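Local atomic coordinates of aminopentol aminotransferase (Sphingopyxis macrogoltabida, PDB entry 6HBS), a protein that catalyses the pyridoxal phosphate-dependent deamination of aminopentol (hydrolysed fumonisin B1) to its 2-keto derivative, preferably with pyruvate as the amino acceptor. Residues A[71-77]-A[300-304]; A[354-360]-A[410-416]; A[4-10]-A[48-52]. All coordinates share one frame; numbering follows the deposited sequence.

From the N terminus, the three contacts close one after another; none nests within or crosses another. Contact 3 comes first, closing a loop of 37 residues and seating the start of helix 5-17 on the turn after strand 46-49. Contact 1 then closes the longest loop, 222 residues, joining helices 72-82 and 292-307; all seven strands of the large mixed sheet lie within that loop, as does Lys258. Contact 2 is last, closing a loop of 49 residues and laying the final modelled residues, 410-416, against the start of helix 356-367. Contacts 1 and 2 sit on opposite sides of the chain's centre, about 40 Å apart between centres, whereas contacts 2 and 3 are about 24 Å apart.

Contact 1 (A[71-77]-A[300-304]); sequences QSEIEAA and ETLRI
The guanidinium of Arg303 is met at its edge by two carboxylates: Glu73 from the other helix, near its plane, and Glu300 from its own, in plane. Arg303 holds Glu300 side-on, NE on OE1 and NH2 on OE2, the latter pair 2.7 Å apart, yet approaches both oxygens from above the carboxylate plane. The bridge across the contact is weak: Arg303 NH2 lies 3.3 Å from Glu73 OE1 in a bond bent to 129°, the two flat groups turned 55° apart. Arg303 thus sits between two acids whose charges it probably offsets; Glu307 takes its NH1. Glu73 is steadied on its own side, as Gln71 NE2 donates to Glu73 OE2 at 2.8 Å. The same amide uses its OE1 to accept from Ile74 N, capping the helix.

Below this polar edge the packing is mostly between carbons. Ala77 CB rests 3.6 Å from Glu300 CB, and Glu300 CG, anti to its backbone N, lies against Glu73 O and Ala77 CB. Ile74 CG1 comes 4.0 Å from Ile304 CD1, and Ile74 CD1 touches Thr301 OG1, a hydroxyl hydrogen-bonded to Ala297 O. The arrangement is a roughly antiparallel helix pair, the axes of 72-77 and 300-304 at 147° and 9.7 Å apart at closest approach, with a buried isoleucine side and a salt-bridge network along its partly exposed side.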
loop_
_atom_site.group_PDB
_atom_site.type_symbol
_atom_site.label_atom_id
_atom_site.label_comp_id
_atom_site.label_asym_id
_atom_site.label_seq_id
_atom_site.Cartn_x
_atom_site.Cartn_y
_atom_site.Cartn_z
ATOM N N GLN A 71 -2.331 -16.832 -14.313
ATOM C CA GLN A 71 -1.734 -16.974 -15.606
ATOM C C GLN A 71 -0.346 -17.624 -15.445
ATOM O O GLN A 71 0.478 -17.179 -14.657
ATOM C CB GLN A 71 -1.632 -15.623 -16.294
ATOM C CG GLN A 71 -1.542 -15.708 -17.820
ATOM C CD GLN A 71 -0.123 -15.818 -18.324
ATOM O OE1 GLN A 71 0.846 -15.821 -17.554
ATOM N NE2 GLN A 71 0.016 -15.930 -19.639
ATOM N N SER A 72 -0.088 -18.693 -16.204
ATOM C CA SER A 72 0.930 -19.634 -15.808
ATOM C C SER A 72 2.343 -19.050 -15.972
ATOM O O SER A 72 3.220 -19.341 -15.142
ATOM C CB SER A 72 0.740 -20.931 -16.592
ATOM O OG SER A 72 1.179 -20.701 -17.913
ATOM N N GLU A 73 2.576 -18.184 -16.977
ATOM C CA GLU A 73 3.862 -17.571 -17.170
ATOM C C GLU A 73 4.187 -16.554 -16.045
ATOM O O GLU A 73 5.318 -16.469 -15.553
ATOM C CB GLU A 73 3.930 -16.916 -18.534
ATOM C CG GLU A 73 3.683 -17.874 -19.703
ATOM C CD GLU A 73 3.382 -17.079 -20.964
ATOM O OE1 GLU A 73 4.309 -16.851 -21.736
ATOM O OE2 GLU A 73 2.237 -16.612 -21.122
ATOM N N ILE A 74 3.204 -15.780 -15.615
ATOM C CA ILE A 74 3.454 -14.812 -14.558
ATOM C C ILE A 74 3.657 -15.562 -13.228
ATOM O O ILE A 74 4.566 -15.172 -12.457
ATOM C CB ILE A 74 2.326 -13.765 -14.522
ATOM C CG1 ILE A 74 2.344 -12.955 -15.826
ATOM C CG2 ILE A 74 2.428 -12.875 -13.274
ATOM C CD1 ILE A 74 1.005 -12.437 -16.237
ATOM N N GLU A 75 2.880 -16.634 -12.982
ATOM C CA GLU A 75 3.013 -17.388 -11.770
ATOM C C GLU A 75 4.377 -18.083 -11.752
ATOM O O GLU A 75 4.963 -18.148 -10.653
ATOM C CB GLU A 75 1.899 -18.417 -11.579
ATOM C CG GLU A 75 0.538 -17.788 -11.372
ATOM C CD GLU A 75 0.486 -16.681 -10.319
ATOM O OE1 GLU A 75 1.214 -16.798 -9.321
ATOM O OE2 GLU A 75 -0.261 -15.697 -10.517
ATOM N N ALA A 76 4.878 -18.510 -12.932
ATOM C CA ALA A 76 6.259 -19.068 -13.073
ATOM C C ALA A 76 7.338 -18.024 -12.728
ATOM O O ALA A 76 8.305 -18.343 -12.037
ATOM C CB ALA A 76 6.483 -19.643 -14.454
ATOM N N ALA A 77 7.173 -16.783 -13.204
ATOM C CA ALA A 77 8.140 -15.733 -12.931
ATOM C C ALA A 77 8.132 -15.400 -11.441
ATOM O O ALA A 77 9.213 -15.186 -10.867
ATOM C CB ALA A 77 7.878 -14.504 -13.770
ATOM N N GLU A 300 7.350 -9.751 -15.937
ATOM C CA GLU A 300 6.824 -10.741 -16.864
ATOM C C GLU A 300 5.506 -10.262 -17.508
ATOM O O GLU A 300 5.270 -10.490 -18.674
ATOM C CB GLU A 300 6.647 -12.056 -16.132
ATOM C CG GLU A 300 6.143 -13.192 -16.996
ATOM C CD GLU A 300 7.073 -13.632 -18.111
ATOM O OE1 GLU A 300 8.159 -13.116 -18.210
ATOM O OE2 GLU A 300 6.660 -14.476 -18.895
ATOM N N THR A 301 4.624 -9.644 -16.715
ATOM C CA THR A 301 3.411 -9.000 -17.226
ATOM C C THR A 301 3.769 -7.951 -18.288
ATOM O O THR A 301 3.200 -7.972 -19.377
ATOM C CB THR A 301 2.607 -8.381 -16.083
ATOM O OG1 THR A 301 2.292 -9.384 -15.120
ATOM C CG2 THR A 301 1.348 -7.723 -16.590
ATOM N N LEU A 302 4.726 -7.055 -18.001
ATOM C CA LEU A 302 5.117 -6.060 -18.979
ATOM C C LEU A 302 5.681 -6.729 -20.253
ATOM O O LEU A 302 5.450 -6.207 -21.351
ATOM C CB LEU A 302 6.139 -5.080 -18.409
ATOM C CG LEU A 302 5.666 -4.146 -17.291
ATOM C CD1 LEU A 302 6.834 -3.323 -16.761
ATOM C CD2 LEU A 302 4.514 -3.246 -17.736
ATOM N N ARG A 303 6.409 -7.853 -20.125
ATOM C CA ARG A 303 6.945 -8.550 -21.312
ATOM C C ARG A 303 5.773 -9.042 -22.185
ATOM O O ARG A 303 5.765 -8.899 -23.405
ATOM C CB ARG A 303 7.895 -9.701 -20.927
ATOM C CG ARG A 303 8.509 -10.434 -22.124
ATOM C CD ARG A 303 9.006 -11.848 -21.859
ATOM N NE ARG A 303 7.993 -12.791 -21.368
ATOM C CZ ARG A 303 7.076 -13.380 -22.114
ATOM N NH1 ARG A 303 6.985 -13.102 -23.402
ATOM N NH2 ARG A 303 6.235 -14.237 -21.572
ATOM N N ILE A 304 4.790 -9.664 -21.555
ATOM C CA ILE A 304 3.638 -10.150 -22.242
ATOM C C ILE A 304 2.888 -8.997 -22.932
ATOM O O ILE A 304 2.405 -9.168 -24.062
ATOM C CB ILE A 304 2.760 -10.955 -21.290
ATOM C CG1 ILE A 304 3.478 -12.244 -20.873
ATOM C CG2 ILE A 304 1.396 -11.237 -21.895
ATOM C CD1 ILE A 304 2.774 -13.022 -19.843
#

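Contact 2 (A[354-360]-A[410-416]); sequences DFRIGYA and LQPHPIL
An Asx turn leads into helix 356-367, and its two polar side chains, Asp354 and Arg356, meet Leu410 and Pro412 of the C-terminal segment. Asp354 OD1 accepts from Arg356 N, 3.2 Å away, and also from Arg356 NE, while Asp354 OD2 takes Arg356 NH2 at 2.8 Å. The guanidinium therefore holds the carboxylate side-on, with each oxygen using its syn lone pair toward its guanidinium nitrogen. To fold back so far, the arginine places CG between its backbone N and carbonyl carbon (chi1 84°) and bends again at chi3. Its remaining terminal nitrogen crosses to the tail: Arg356 NH1 donates to Leu410 O, at the guanidinium edge, at 2.9 Å, a bond bent to 138°, with the donor tilted from the carbonyl plane. Leu410 CB touches Arg356 CD. Pro412 lies over one guanidinium face, its CD 3.8 Å from Arg356 CZ, and its CB rests against Asp354 OD2.

On one flank Leu410 CD2 meets Ala360 CB at 3.6 Å. On the other, Tyr359 packs obliquely against His413, CE2 lying 3.6 Å from His413 CB, while Leu416 CD2 touches the phenol near OH, which is hydrogen-bonded to Leu30 O. A water over one face of the Tyr359 ring, offset toward its rim, donates to Asp354 O and accepts from His413 N. Within the tail, Leu416 N donates in the ring plane to His413 ND1. With ND1 as acceptor, His413 is probably neutral and protonated on NE2. The paired Asp354 and Arg356 probably offset each other's charge. Between the two segments the polar links are one direct hydrogen bond and one water bridge; the rest is packing, including Pro412 on the ion pair.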
loop_
_atom_site.group_PDB
_atom_site.type_symbol
_atom_site.label_atom_id
_atom_site.label_comp_id
_atom_site.label_asym_id
_atom_site.label_seq_id
_atom_site.Cartn_x
_atom_site.Cartn_y
_atom_site.Cartn_z
ATOM N N ASP A 354 -33.169 5.657 -10.892
ATOM C CA ASP A 354 -32.836 5.111 -9.570
ATOM C C ASP A 354 -32.178 3.726 -9.684
ATOM O O ASP A 354 -32.008 3.035 -8.676
ATOM C CB ASP A 354 -34.031 5.096 -8.619
ATOM C CG ASP A 354 -35.169 4.211 -9.073
ATOM O OD1 ASP A 354 -34.996 3.455 -10.062
ATOM O OD2 ASP A 354 -36.208 4.267 -8.402
ATOM N N PHE A 355 -31.818 3.326 -10.907
ATOM C CA PHE A 355 -31.010 2.119 -11.163
ATOM C C PHE A 355 -31.779 0.832 -10.861
ATOM O O PHE A 355 -31.188 -0.254 -10.922
ATOM C CB PHE A 355 -29.671 2.172 -10.410
ATOM C CG PHE A 355 -28.665 3.070 -11.082
ATOM C CD1 PHE A 355 -28.727 4.449 -10.908
ATOM C CD2 PHE A 355 -27.683 2.548 -11.914
ATOM C CE1 PHE A 355 -27.839 5.290 -11.556
ATOM C CE2 PHE A 355 -26.788 3.392 -12.552
ATOM C CZ PHE A 355 -26.857 4.758 -12.364
ATOM N N ARG A 356 -33.100 0.905 -10.658
ATOM C CA ARG A 356 -33.865 -0.311 -10.288
ATOM C C ARG A 356 -33.834 -1.361 -11.420
ATOM O O ARG A 356 -33.816 -2.581 -11.121
ATOM C CB ARG A 356 -35.302 0.036 -9.877
ATOM C CG ARG A 356 -36.279 0.185 -11.032
ATOM C CD ARG A 356 -37.705 0.492 -10.581
ATOM N NE ARG A 356 -37.796 1.772 -9.889
ATOM C CZ ARG A 356 -38.799 2.132 -9.088
ATOM N NH1 ARG A 356 -39.784 1.289 -8.822
ATOM N NH2 ARG A 356 -38.813 3.338 -8.554
ATOM N N ILE A 357 -33.809 -0.921 -12.689
ATOM C CA ILE A 357 -33.763 -1.847 -13.833
ATOM C C ILE A 357 -32.378 -2.497 -13.929
ATOM O O ILE A 357 -32.267 -3.705 -14.091
ATOM C CB ILE A 357 -34.114 -1.176 -15.167
ATOM C CG1 ILE A 357 -35.466 -0.455 -15.124
ATOM C CG2 ILE A 357 -34.077 -2.208 -16.276
ATOM C CD1 ILE A 357 -35.784 0.295 -16.414
ATOM N N GLY A 358 -31.333 -1.660 -13.877
ATOM C CA GLY A 358 -29.956 -2.093 -13.951
ATOM C C GLY A 358 -29.599 -3.084 -12.856
ATOM O O GLY A 358 -28.870 -4.053 -13.108
ATOM N N TYR A 359 -30.076 -2.802 -11.645
ATOM C CA TYR A 359 -29.843 -3.629 -10.479
ATOM C C TYR A 359 -30.465 -4.998 -10.723
ATOM O O TYR A 359 -29.820 -6.072 -10.530
ATOM C CB TYR A 359 -30.356 -2.932 -9.212
ATOM C CG TYR A 359 -29.327 -2.071 -8.529
ATOM C CD1 TYR A 359 -28.530 -1.182 -9.240
ATOM C CD2 TYR A 359 -29.091 -2.187 -7.168
ATOM C CE1 TYR A 359 -27.582 -0.387 -8.601
ATOM C CE2 TYR A 359 -28.120 -1.428 -6.523
ATOM C CZ TYR A 359 -27.376 -0.511 -7.235
ATOM O OH TYR A 359 -26.408 0.216 -6.608
ATOM N N ALA A 360 -31.712 -4.976 -11.200
ATOM C CA ALA A 360 -32.463 -6.225 -11.367
ATOM C C ALA A 360 -31.803 -7.089 -12.460
ATOM O O ALA A 360 -31.661 -8.311 -12.308
ATOM C CB ALA A 360 -33.915 -5.910 -11.675
ATOM N N LEU A 410 -40.508 -4.085 -9.768
ATOM C CA LEU A 410 -39.097 -3.683 -9.536
ATOM C C LEU A 410 -39.039 -2.567 -8.494
ATOM O O LEU A 410 -39.828 -1.635 -8.551
ATOM C CB LEU A 410 -38.469 -3.208 -10.850
ATOM C CG LEU A 410 -38.255 -4.290 -11.904
ATOM C CD1 LEU A 410 -37.547 -3.719 -13.132
ATOM C CD2 LEU A 410 -37.495 -5.470 -11.310
ATOM N N GLN A 411 -38.069 -2.667 -7.580
ATOM C CA GLN A 411 -37.875 -1.718 -6.476
ATOM C C GLN A 411 -36.459 -1.154 -6.537
ATOM O O GLN A 411 -35.535 -1.891 -6.867
ATOM C CB GLN A 411 -38.018 -2.415 -5.119
ATOM C CG GLN A 411 -39.361 -3.084 -4.885
ATOM C CD GLN A 411 -40.324 -2.123 -4.238
ATOM O OE1 GLN A 411 -40.676 -1.094 -4.814
ATOM N NE2 GLN A 411 -40.740 -2.449 -3.023
ATOM N N PRO A 412 -36.223 0.124 -6.147
ATOM C CA PRO A 412 -34.858 0.633 -5.986
ATOM C C PRO A 412 -34.198 -0.011 -4.754
ATOM O O PRO A 412 -34.881 -0.497 -3.861
ATOM C CB PRO A 412 -35.044 2.152 -5.799
ATOM C CG PRO A 412 -36.432 2.273 -5.191
ATOM C CD PRO A 412 -37.236 1.135 -5.797
ATOM N N HIS A 413 -32.869 -0.018 -4.730
ATOM C CA HIS A 413 -32.106 -0.506 -3.596
ATOM C C HIS A 413 -32.319 0.422 -2.393
ATOM O O HIS A 413 -32.112 1.625 -2.531
ATOM C CB HIS A 413 -30.637 -0.589 -4.024
ATOM C CG HIS A 413 -29.746 -1.193 -2.997
ATOM N ND1 HIS A 413 -29.283 -0.467 -1.912
ATOM C CD2 HIS A 413 -29.253 -2.449 -2.884
ATOM C CE1 HIS A 413 -28.522 -1.262 -1.177
ATOM N NE2 HIS A 413 -28.479 -2.483 -1.756
ATOM N N PRO A 414 -32.727 -0.078 -1.192
ATOM C CA PRO A 414 -33.061 0.801 -0.062
ATOM C C PRO A 414 -31.943 1.784 0.329
ATOM O O PRO A 414 -32.176 3.004 0.357
ATOM C CB PRO A 414 -33.338 -0.155 1.120
ATOM C CG PRO A 414 -32.790 -1.513 0.671
ATOM C CD PRO A 414 -32.879 -1.501 -0.843
ATOM N N ILE A 415 -30.744 1.244 0.601
ATOM C CA ILE A 415 -29.587 2.040 1.045
ATOM C C ILE A 415 -29.265 3.096 -0.026
ATOM O O ILE A 415 -28.924 4.235 0.311
ATOM C CB ILE A 415 -28.371 1.148 1.397
ATOM C CG1 ILE A 415 -28.646 0.243 2.609
ATOM C CG2 ILE A 415 -27.111 1.987 1.598
ATOM C CD1 ILE A 415 -28.913 -1.218 2.278
ATOM N N LEU A 416 -29.397 2.719 -1.304
ATOM C CA LEU A 416 -29.254 3.637 -2.438
ATOM C C LEU A 416 -30.588 4.362 -2.681
ATOM O O LEU A 416 -30.925 5.324 -2.003
ATOM C CB LEU A 416 -28.833 2.824 -3.665
ATOM C CG LEU A 416 -28.759 3.601 -4.974
ATOM C CD1 LEU A 416 -27.458 4.366 -5.062
ATOM C CD2 LEU A 416 -28.911 2.670 -6.156
HETATM O O HOH W 1 -31.544 0.484 -7.467
#

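Contact 3 (A[4-10]-A[48-52]); sequences GTRQKDL and WDADE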
loop_
_atom_site.group_PDB
_atom_site.type_symbol
_atom_site.label_atom_id
_atom_site.label_comp_id
_atom_site.label_asym_id
_atom_site.label_seq_id
_atom_site.Cartn_x
_atom_site.Cartn_y
_atom_site.Cartn_z
ATOM N N GLY A 4 -27.044 -19.963 -0.412
ATOM C CA GLY A 4 -25.617 -19.742 -0.092
ATOM C C GLY A 4 -25.341 -19.987 1.380
ATOM O O GLY A 4 -25.207 -19.038 2.140
ATOM N N THR A 5 -25.258 -21.267 1.766
ATOM C CA THR A 5 -25.046 -21.685 3.158
ATOM C C THR A 5 -23.718 -21.115 3.695
ATOM O O THR A 5 -23.687 -20.513 4.797
ATOM C CB THR A 5 -25.111 -23.213 3.287
ATOM O OG1 THR A 5 -26.490 -23.558 3.177
ATOM C CG2 THR A 5 -24.576 -23.753 4.595
ATOM N N ARG A 6 -22.637 -21.328 2.935
ATOM C CA ARG A 6 -21.297 -20.885 3.320
ATOM C C ARG A 6 -21.279 -19.355 3.322
ATOM O O ARG A 6 -20.761 -18.764 4.248
ATOM C CB ARG A 6 -20.205 -21.504 2.442
ATOM C CG ARG A 6 -20.071 -23.010 2.645
ATOM C CD ARG A 6 -18.822 -23.624 2.023
ATOM N NE ARG A 6 -17.643 -23.290 2.816
ATOM C CZ ARG A 6 -16.586 -22.565 2.406
ATOM N NH1 ARG A 6 -16.419 -22.209 1.133
ATOM N NH2 ARG A 6 -15.667 -22.231 3.299
ATOM N N GLN A 7 -21.905 -18.729 2.324
ATOM C CA GLN A 7 -21.905 -17.258 2.230
ATOM C C GLN A 7 -22.592 -16.643 3.459
ATOM O O GLN A 7 -22.123 -15.631 4.015
ATOM C CB GLN A 7 -22.592 -16.799 0.941
ATOM C CG GLN A 7 -22.349 -15.347 0.568
ATOM C CD GLN A 7 -20.925 -14.998 0.189
ATOM O OE1 GLN A 7 -20.417 -13.939 0.582
ATOM N NE2 GLN A 7 -20.279 -15.867 -0.586
ATOM N N LYS A 8 -23.712 -17.246 3.860
ATOM C CA LYS A 8 -24.486 -16.749 4.946
ATOM C C LYS A 8 -23.675 -16.836 6.253
ATOM O O LYS A 8 -23.751 -15.896 7.081
ATOM C CB LYS A 8 -25.803 -17.520 5.064
ATOM C CG LYS A 8 -26.633 -17.098 6.265
ATOM C CD LYS A 8 -27.885 -17.901 6.488
ATOM C CE LYS A 8 -28.783 -17.263 7.527
ATOM N NZ LYS A 8 -29.673 -18.268 8.146
ATOM N N ASP A 9 -23.002 -17.980 6.462
ATOM C CA ASP A 9 -22.144 -18.239 7.644
ATOM C C ASP A 9 -21.050 -17.155 7.700
ATOM O O ASP A 9 -20.799 -16.563 8.771
ATOM C CB ASP A 9 -21.502 -19.633 7.604
ATOM C CG ASP A 9 -20.551 -19.954 8.758
ATOM O OD1 ASP A 9 -20.998 -19.891 9.915
ATOM O OD2 ASP A 9 -19.337 -20.183 8.485
ATOM N N LEU A 10 -20.408 -16.933 6.543
ATOM C CA LEU A 10 -19.279 -16.033 6.402
ATOM C C LEU A 10 -19.735 -14.593 6.665
ATOM O O LEU A 10 -19.050 -13.871 7.351
ATOM C CB LEU A 10 -18.668 -16.194 5.008
ATOM C CG LEU A 10 -17.738 -17.393 4.847
ATOM C CD1 LEU A 10 -17.415 -17.634 3.384
ATOM C CD2 LEU A 10 -16.450 -17.195 5.646
ATOM N N TRP A 48 -15.141 -18.144 -8.348
ATOM C CA TRP A 48 -16.090 -18.996 -7.644
ATOM C C TRP A 48 -16.336 -18.410 -6.254
ATOM O O TRP A 48 -15.360 -18.084 -5.549
ATOM C CB TRP A 48 -15.537 -20.416 -7.505
ATOM C CG TRP A 48 -15.505 -21.246 -8.756
ATOM C CD1 TRP A 48 -16.376 -22.251 -9.053
ATOM C CD2 TRP A 48 -14.550 -21.217 -9.831
ATOM N NE1 TRP A 48 -16.050 -22.830 -10.241
ATOM C CE2 TRP A 48 -14.939 -22.219 -10.747
ATOM C CE3 TRP A 48 -13.440 -20.438 -10.141
ATOM C CZ2 TRP A 48 -14.273 -22.441 -11.944
ATOM C CZ3 TRP A 48 -12.763 -20.661 -11.320
ATOM C CH2 TRP A 48 -13.171 -21.661 -12.211
ATOM N N ASP A 49 -17.604 -18.283 -5.876
ATOM C CA ASP A 49 -17.983 -17.763 -4.582
ATOM C C ASP A 49 -17.744 -18.849 -3.529
ATOM O O ASP A 49 -17.289 -19.979 -3.878
ATOM C CB ASP A 49 -19.410 -17.215 -4.601
ATOM C CG ASP A 49 -20.527 -18.223 -4.846
ATOM O OD1 ASP A 49 -20.314 -19.456 -4.642
ATOM O OD2 ASP A 49 -21.599 -17.752 -5.221
ATOM N N ALA A 50 -18.002 -18.508 -2.250
ATOM C CA ALA A 50 -17.740 -19.430 -1.119
ATOM C C ALA A 50 -18.523 -20.749 -1.293
ATOM O O ALA A 50 -18.112 -21.753 -0.753
ATOM C CB ALA A 50 -18.119 -18.781 0.180
ATOM N N ASP A 51 -19.669 -20.703 -1.986
ATOM C CA ASP A 51 -20.567 -21.871 -2.182
ATOM C C ASP A 51 -20.292 -22.567 -3.514
ATOM O O ASP A 51 -21.108 -23.368 -3.957
ATOM C CB ASP A 51 -22.034 -21.452 -2.032
ATOM C CG ASP A 51 -22.404 -21.146 -0.593
ATOM O OD1 ASP A 51 -22.520 -22.099 0.199
ATOM O OD2 ASP A 51 -22.534 -19.944 -0.248
ATOM N N GLU A 52 -19.146 -22.259 -4.133
ATOM C CA GLU A 52 -18.593 -22.914 -5.311
ATOM C C GLU A 52 -19.431 -22.654 -6.577
ATOM O O GLU A 52 -19.336 -23.416 -7.542
ATOM C CB GLU A 52 -18.436 -24.418 -5.071
ATOM C CG GLU A 52 -17.245 -25.000 -5.808
ATOM C CD GLU A 52 -15.889 -24.523 -5.314
ATOM O OE1 GLU A 52 -15.853 -23.845 -4.283
ATOM O OE2 GLU A 52 -14.889 -24.825 -5.961
#
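Ala50 and Asp51 carry the close-packed part of this contact, set in a type I turn from Asp49 to Glu52 that faces the first two turns of helix 5-17. Ala50 CB is pressed to 3.5 Å from Leu10 CD1, closer than normal van der Waals contact. Gln7 closes over the same methyl, with NE2 3.7 Å from Ala50 CB; its OE1 is bound by the backbone nitrogens of Gln37 and Phe38, which fixes the amide. The Asp51 carboxylate reaches into the start of the helix. Its OD1 accepts from Arg6 N at 2.8 Å through the syn lone pair, and its OD2 accepts from Gln7 N at 2.9 Å, also on the syn side but 24° out of the carboxylate plane. With CG anti to its own carbonyl carbon (chi1 -72°), Asp51 can reach two successive N-H groups at once. Arg6 NH1 adds a bond to Ala50 O, 2.6 Å and bent to 139°, in the carbonyl plane.

The outer side is looser. The side chain of exposed Thr5 comes no nearer than 4.2 Å, CB to Asp51 OD1; Thr5 N is closer but badly angled for hydrogen bonding. Arg6, likewise exposed, runs antiparallel to the Asp51 side chain without pairing its guanidinium with that acid. Its NH1 forms a salt bridge to Glu93 of the second subunit, which also packs on Leu10 and Ala50.

Chemically, the turn lends a carboxylate to backbone N-H groups at a helix start; its negative charge probably suits the positive end of the helix dipole, while Arg6 links the turn to the dimer partner.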